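T9SS C-terminal target domain-containing protein (PDB 5JVK) probably hydrolyses O-glycosidic bonds as a family 39 glycoside hydrolase of a gut bacterium. Local coordinates at residues I22-M36 with T66-N80. Residues are numbered along the deposited sequence; the frame is centred on the assembly and turned at random.
Sequences IGKKNVAKNLGEGNM and TELGYYTLELTLADN
With CG anti to the backbone N in both Asn30 (chi1 -167°) and Leu77 (chi1 -174°), the amide and the leucine branch are brought together, CD1 of Leu77 lying 3.6 Å from OD1 of Asn30 as the side chains cross at about a right angle. They belong to a beta-sandwich built ahead of the eight-stranded barrel: strand 23-30, of a three-stranded antiparallel sheet, faces strand 69-78, of a five-stranded mixed sheet, the axes 9.7 Å apart and inclined by 24°. Between the two sheets the apolar side chains of the facing strands meet. CD2 of Leu73 rests 3.9 Å from CB of Val27, and beside this pair CD1 of Leu75 reaches CB of Ala28. Leu75 also touches Leu61 of strand 60-65 in the opposing sheet, while Leu73 packs on Leu42 of the neighbouring strand 37-44 in its own sheet. Where the strand gives way to a loop, Asn30 forms an Asx turn, its OD1 accepting from Gly32 N at 2.8 Å, while ND2 donates to the backbone oxygens of Met36 and Ala55. With an alanine here the amide and its bonds to Gly32 N, Met36 O and Ala55 O are gone, and the loop after the strand would probably be freer to shift. That same CD1 of Leu77 also packs against CB of Met36, and the backbones close in here through a CA-H...O contact of 3.5 Å from Met36 CA to Ala78 O.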
loop_
_atom_site.group_PDB
_atom_site.type_symbol
_atom_site.label_atom_id
_atom_site.label_comp_id
_atom_site.label_asym_id
_atom_site.label_seq_id
_atom_site.Cartn_x
_atom_site.Cartn_y
_atom_site.Cartn_z
ATOM N N ILE A 22 -14.674 15.197 10.102
ATOM C CA ILE A 22 -15.895 15.920 9.711
ATOM C C ILE A 22 -15.679 17.441 9.760
ATOM O O ILE A 22 -14.757 17.919 10.428
ATOM C CB ILE A 22 -17.109 15.511 10.592
ATOM C CG1 ILE A 22 -16.937 15.944 12.060
ATOM C CG2 ILE A 22 -17.344 14.005 10.498
ATOM C CD1 ILE A 22 -18.089 15.552 12.962
ATOM N N GLY A 23 -16.519 18.189 9.043
ATOM C CA GLY A 23 -16.508 19.660 9.100
ATOM C C GLY A 23 -16.669 20.360 7.763
ATOM O O GLY A 23 -17.165 19.771 6.800
ATOM N N LYS A 24 -16.251 21.628 7.716
ATOM C CA LYS A 24 -16.337 22.457 6.504
ATOM C C LYS A 24 -15.276 22.053 5.492
ATOM O O LYS A 24 -14.081 22.110 5.790
ATOM C CB LYS A 24 -16.170 23.953 6.824
ATOM C CG LYS A 24 -17.456 24.663 7.208
ATOM C CD LYS A 24 -17.317 26.176 7.106
ATOM C CE LYS A 24 -18.454 26.900 7.809
ATOM N NZ LYS A 24 -19.803 26.421 7.401
ATOM N N LYS A 25 -15.725 21.678 4.294
ATOM C CA LYS A 25 -14.848 21.209 3.226
ATOM C C LYS A 25 -14.851 22.177 2.044
ATOM O O LYS A 25 -15.859 22.323 1.354
ATOM C CB LYS A 25 -15.277 19.806 2.777
ATOM C CG LYS A 25 -15.356 18.774 3.901
ATOM C CD LYS A 25 -14.058 18.658 4.693
ATOM C CE LYS A 25 -14.155 17.617 5.794
ATOM N NZ LYS A 25 -12.937 17.624 6.652
ATOM N N ASN A 26 -13.710 22.838 1.835
ATOM C CA ASN A 26 -13.509 23.759 0.719
ATOM C C ASN A 26 -13.178 22.943 -0.536
ATOM O O ASN A 26 -12.009 22.722 -0.863
ATOM C CB ASN A 26 -12.390 24.761 1.066
ATOM C CG ASN A 26 -12.312 25.943 0.103
ATOM O OD1 ASN A 26 -13.102 26.069 -0.833
ATOM N ND2 ASN A 26 -11.347 26.825 0.344
ATOM N N VAL A 27 -14.224 22.492 -1.226
ATOM C CA VAL A 27 -14.081 21.580 -2.373
ATOM C C VAL A 27 -13.668 22.258 -3.688
ATOM O O VAL A 27 -12.920 21.668 -4.471
ATOM C CB VAL A 27 -15.356 20.725 -2.608
ATOM C CG1 VAL A 27 -15.733 19.970 -1.340
ATOM C CG2 VAL A 27 -16.528 21.561 -3.125
ATOM N N ALA A 28 -14.153 23.476 -3.935
ATOM C CA ALA A 28 -13.907 24.166 -5.209
ATOM C C ALA A 28 -14.110 25.681 -5.117
ATOM O O ALA A 28 -14.530 26.196 -4.079
ATOM C CB ALA A 28 -14.805 23.579 -6.292
ATOM N N LYS A 29 -13.795 26.382 -6.207
ATOM C CA LYS A 29 -13.980 27.834 -6.318
ATOM C C LYS A 29 -14.702 28.191 -7.619
ATOM O O LYS A 29 -14.455 27.585 -8.666
ATOM C CB LYS A 29 -12.624 28.546 -6.268
ATOM C CG LYS A 29 -12.706 30.064 -6.190
ATOM C CD LYS A 29 -11.340 30.681 -5.941
ATOM C CE LYS A 29 -11.394 32.201 -6.006
ATOM N NZ LYS A 29 -10.088 32.820 -5.647
ATOM N N ASN A 30 -15.587 29.183 -7.541
ATOM C CA ASN A 30 -16.314 29.688 -8.702
ATOM C C ASN A 30 -15.445 30.728 -9.412
ATOM O O ASN A 30 -15.155 31.783 -8.844
ATOM C CB ASN A 30 -17.640 30.314 -8.249
ATOM C CG ASN A 30 -18.603 30.580 -9.399
ATOM O OD1 ASN A 30 -18.207 30.676 -10.562
ATOM N ND2 ASN A 30 -19.885 30.709 -9.071
ATOM N N LEU A 31 -15.031 30.422 -10.643
ATOM C CA LEU A 31 -14.300 31.374 -11.489
ATOM C C LEU A 31 -15.193 32.042 -12.551
ATOM O O LEU A 31 -14.684 32.606 -13.522
ATOM C CB LEU A 31 -13.106 30.681 -12.161
ATOM C CG LEU A 31 -12.060 30.018 -11.259
ATOM C CD1 LEU A 31 -10.950 29.429 -12.120
ATOM C CD2 LEU A 31 -11.490 30.998 -10.244
ATOM N N GLY A 32 -16.514 31.998 -12.355
ATOM C CA GLY A 32 -17.469 32.643 -13.261
ATOM C C GLY A 32 -17.592 34.143 -13.049
ATOM O O GLY A 32 -16.803 34.748 -12.315
ATOM N N GLU A 33 -18.590 34.737 -13.703
ATOM C CA GLU A 33 -18.809 36.188 -13.685
ATOM C C GLU A 33 -20.297 36.519 -13.535
ATOM O O GLU A 33 -21.155 35.793 -14.037
ATOM C CB GLU A 33 -18.270 36.820 -14.975
ATOM C CG GLU A 33 -16.779 36.595 -15.221
ATOM C CD GLU A 33 -16.305 37.095 -16.577
ATOM O OE1 GLU A 33 -16.939 38.012 -17.146
ATOM O OE2 GLU A 33 -15.286 36.568 -17.077
ATOM N N GLY A 34 -20.593 37.614 -12.835
ATOM C CA GLY A 34 -21.955 38.133 -12.734
ATOM C C GLY A 34 -22.901 37.289 -11.896
ATOM O O GLY A 34 -22.765 37.237 -10.672
ATOM N N ASN A 35 -23.850 36.627 -12.564
ATOM C CA ASN A 35 -24.921 35.852 -11.913
ATOM C C ASN A 35 -24.706 34.322 -11.977
ATOM O O ASN A 35 -25.635 33.551 -11.717
ATOM C CB ASN A 35 -26.271 36.229 -12.552
ATOM C CG ASN A 35 -27.471 35.748 -11.747
ATOM O OD1 ASN A 35 -28.323 35.023 -12.261
ATOM N ND2 ASN A 35 -27.537 36.142 -10.482
ATOM N N MET A 36 -23.488 33.886 -12.303
ATOM C CA MET A 36 -23.168 32.458 -12.366
ATOM C C MET A 36 -22.994 31.881 -10.958
ATOM O O MET A 36 -22.055 32.245 -10.248
ATOM C CB MET A 36 -21.895 32.226 -13.186
ATOM C CG MET A 36 -22.013 32.636 -14.645
ATOM S SD MET A 36 -20.468 32.436 -15.557
ATOM C CE MET A 36 -20.873 33.208 -17.123
ATOM N N THR A 66 -21.088 16.364 7.926
ATOM C CA THR A 66 -21.310 15.914 9.308
ATOM C C THR A 66 -20.891 14.468 9.609
ATOM O O THR A 66 -20.859 14.074 10.780
ATOM C CB THR A 66 -22.794 16.057 9.704
ATOM O OG1 THR A 66 -23.588 15.135 8.946
ATOM C CG2 THR A 66 -23.289 17.479 9.462
ATOM N N GLU A 67 -20.600 13.683 8.570
ATOM C CA GLU A 67 -20.178 12.284 8.724
ATOM C C GLU A 67 -19.048 11.937 7.761
ATOM O O GLU A 67 -18.951 12.503 6.673
ATOM C CB GLU A 67 -21.349 11.336 8.462
ATOM C CG GLU A 67 -22.431 11.322 9.530
ATOM C CD GLU A 67 -23.525 10.305 9.234
ATOM O OE1 GLU A 67 -23.197 9.160 8.848
ATOM O OE2 GLU A 67 -24.719 10.643 9.387
ATOM N N LEU A 68 -18.213 10.982 8.164
ATOM C CA LEU A 68 -17.139 10.469 7.310
ATOM C C LEU A 68 -17.706 9.677 6.131
ATOM O O LEU A 68 -18.831 9.160 6.189
ATOM C CB LEU A 68 -16.188 9.566 8.110
ATOM C CG LEU A 68 -15.422 10.186 9.279
ATOM C CD1 LEU A 68 -14.564 9.132 9.958
ATOM C CD2 LEU A 68 -14.567 11.354 8.810
ATOM N N GLY A 69 -16.918 9.593 5.063
ATOM C CA GLY A 69 -17.290 8.799 3.909
ATOM C C GLY A 69 -16.506 9.088 2.650
ATOM O O GLY A 69 -15.749 10.053 2.577
ATOM N N TYR A 70 -16.693 8.206 1.674
ATOM C CA TYR A 70 -16.251 8.380 0.302
ATOM C C TYR A 70 -17.425 8.990 -0.452
ATOM O O TYR A 70 -18.493 8.373 -0.538
ATOM C CB TYR A 70 -15.883 7.021 -0.304
ATOM C CG TYR A 70 -15.309 7.098 -1.698
ATOM C CD1 TYR A 70 -14.008 7.552 -1.906
ATOM C CD2 TYR A 70 -16.061 6.711 -2.810
ATOM C CE1 TYR A 70 -13.469 7.626 -3.179
ATOM C CE2 TYR A 70 -15.529 6.784 -4.091
ATOM C CZ TYR A 70 -14.234 7.241 -4.268
ATOM O OH TYR A 70 -13.699 7.318 -5.521
ATOM N N TYR A 71 -17.230 10.196 -0.986
ATOM C CA TYR A 71 -18.306 10.960 -1.619
ATOM C C TYR A 71 -18.069 11.149 -3.110
ATOM O O TYR A 71 -16.925 11.241 -3.554
ATOM C CB TYR A 71 -18.442 12.336 -0.956
ATOM C CG TYR A 71 -18.941 12.278 0.467
ATOM C CD1 TYR A 71 -20.295 12.452 0.760
ATOM C CD2 TYR A 71 -18.064 12.045 1.525
ATOM C CE1 TYR A 71 -20.759 12.399 2.065
ATOM C CE2 TYR A 71 -18.520 11.986 2.836
ATOM C CZ TYR A 71 -19.869 12.163 3.099
ATOM O OH TYR A 71 -20.328 12.106 4.389
ATOM N N THR A 72 -19.163 11.193 -3.869
ATOM C CA THR A 72 -19.153 11.689 -5.242
ATOM C C THR A 72 -19.520 13.172 -5.180
ATOM O O THR A 72 -20.535 13.539 -4.581
ATOM C CB THR A 72 -20.167 10.939 -6.132
ATOM O OG1 THR A 72 -19.910 9.531 -6.079
ATOM C CG2 THR A 72 -20.071 11.405 -7.582
ATOM N N LEU A 73 -18.683 14.011 -5.787
ATOM C CA LEU A 73 -18.890 15.458 -5.834
ATOM C C LEU A 73 -19.464 15.847 -7.197
ATOM O O LEU A 73 -18.752 15.805 -8.201
ATOM C CB LEU A 73 -17.563 16.187 -5.587
ATOM C CG LEU A 73 -17.515 17.713 -5.722
ATOM C CD1 LEU A 73 -18.528 18.409 -4.825
ATOM C CD2 LEU A 73 -16.110 18.201 -5.418
ATOM N N GLU A 74 -20.747 16.213 -7.224
ATOM C CA GLU A 74 -21.419 16.693 -8.439
ATOM C C GLU A 74 -21.441 18.222 -8.433
ATOM O O GLU A 74 -22.057 18.822 -7.552
ATOM C CB GLU A 74 -22.854 16.157 -8.505
ATOM C CG GLU A 74 -22.951 14.646 -8.672
ATOM C CD GLU A 74 -24.297 14.074 -8.247
ATOM O OE1 GLU A 74 -25.325 14.778 -8.363
ATOM O OE2 GLU A 74 -24.325 12.903 -7.800
ATOM N N LEU A 75 -20.769 18.840 -9.406
ATOM C CA LEU A 75 -20.683 20.306 -9.512
ATOM C C LEU A 75 -21.437 20.814 -10.741
ATOM O O LEU A 75 -21.362 20.209 -11.814
ATOM C CB LEU A 75 -19.219 20.754 -9.576
ATOM C CG LEU A 75 -18.426 20.644 -8.269
ATOM C CD1 LEU A 75 -16.929 20.733 -8.526
ATOM C CD2 LEU A 75 -18.856 21.707 -7.269
ATOM N N THR A 76 -22.153 21.928 -10.570
ATOM C CA THR A 76 -22.961 22.536 -11.633
ATOM C C THR A 76 -22.849 24.062 -11.591
ATOM O O THR A 76 -23.282 24.692 -10.621
ATOM C CB THR A 76 -24.446 22.134 -11.496
ATOM O OG1 THR A 76 -24.565 20.708 -11.556
ATOM C CG2 THR A 76 -25.300 22.757 -12.606
ATOM N N LEU A 77 -22.260 24.639 -12.639
ATOM C CA LEU A 77 -22.213 26.091 -12.828
ATOM C C LEU A 77 -23.358 26.506 -13.752
ATOM O O LEU A 77 -23.529 25.917 -14.822
ATOM C CB LEU A 77 -20.869 26.506 -13.430
ATOM C CG LEU A 77 -20.587 28.005 -13.578
ATOM C CD1 LEU A 77 -20.723 28.738 -12.251
ATOM C CD2 LEU A 77 -19.199 28.210 -14.166
ATOM N N ALA A 78 -24.133 27.511 -13.343
ATOM C CA ALA A 78 -25.318 27.939 -14.099
ATOM C C ALA A 78 -25.695 29.398 -13.840
ATOM O O ALA A 78 -25.510 29.906 -12.730
ATOM C CB ALA A 78 -26.498 27.033 -13.777
ATOM N N ASP A 79 -26.238 30.053 -14.868
ATOM C CA ASP A 79 -26.641 31.459 -14.782
ATOM C C ASP A 79 -27.972 31.588 -14.030
ATOM O O ASP A 79 -28.011 32.150 -12.933
ATOM C CB ASP A 79 -26.721 32.087 -16.183
ATOM C CG ASP A 79 -26.979 33.585 -16.142
ATOM O OD1 ASP A 79 -28.040 34.025 -16.635
ATOM O OD2 ASP A 79 -26.122 34.321 -15.609
ATOM N N ASN A 80 -29.047 31.065 -14.621
ATOM C CA ASN A 80 -30.370 31.013 -13.985
ATOM C C ASN A 80 -30.974 29.622 -14.165
ATOM O O ASN A 80 -31.246 28.928 -13.182
ATOM C CB ASN A 80 -31.299 32.085 -14.571
ATOM C CG ASN A 80 -30.914 33.491 -14.145
ATOM O OD1 ASN A 80 -30.575 34.332 -14.979
ATOM N ND2 ASN A 80 -30.962 33.752 -12.843
#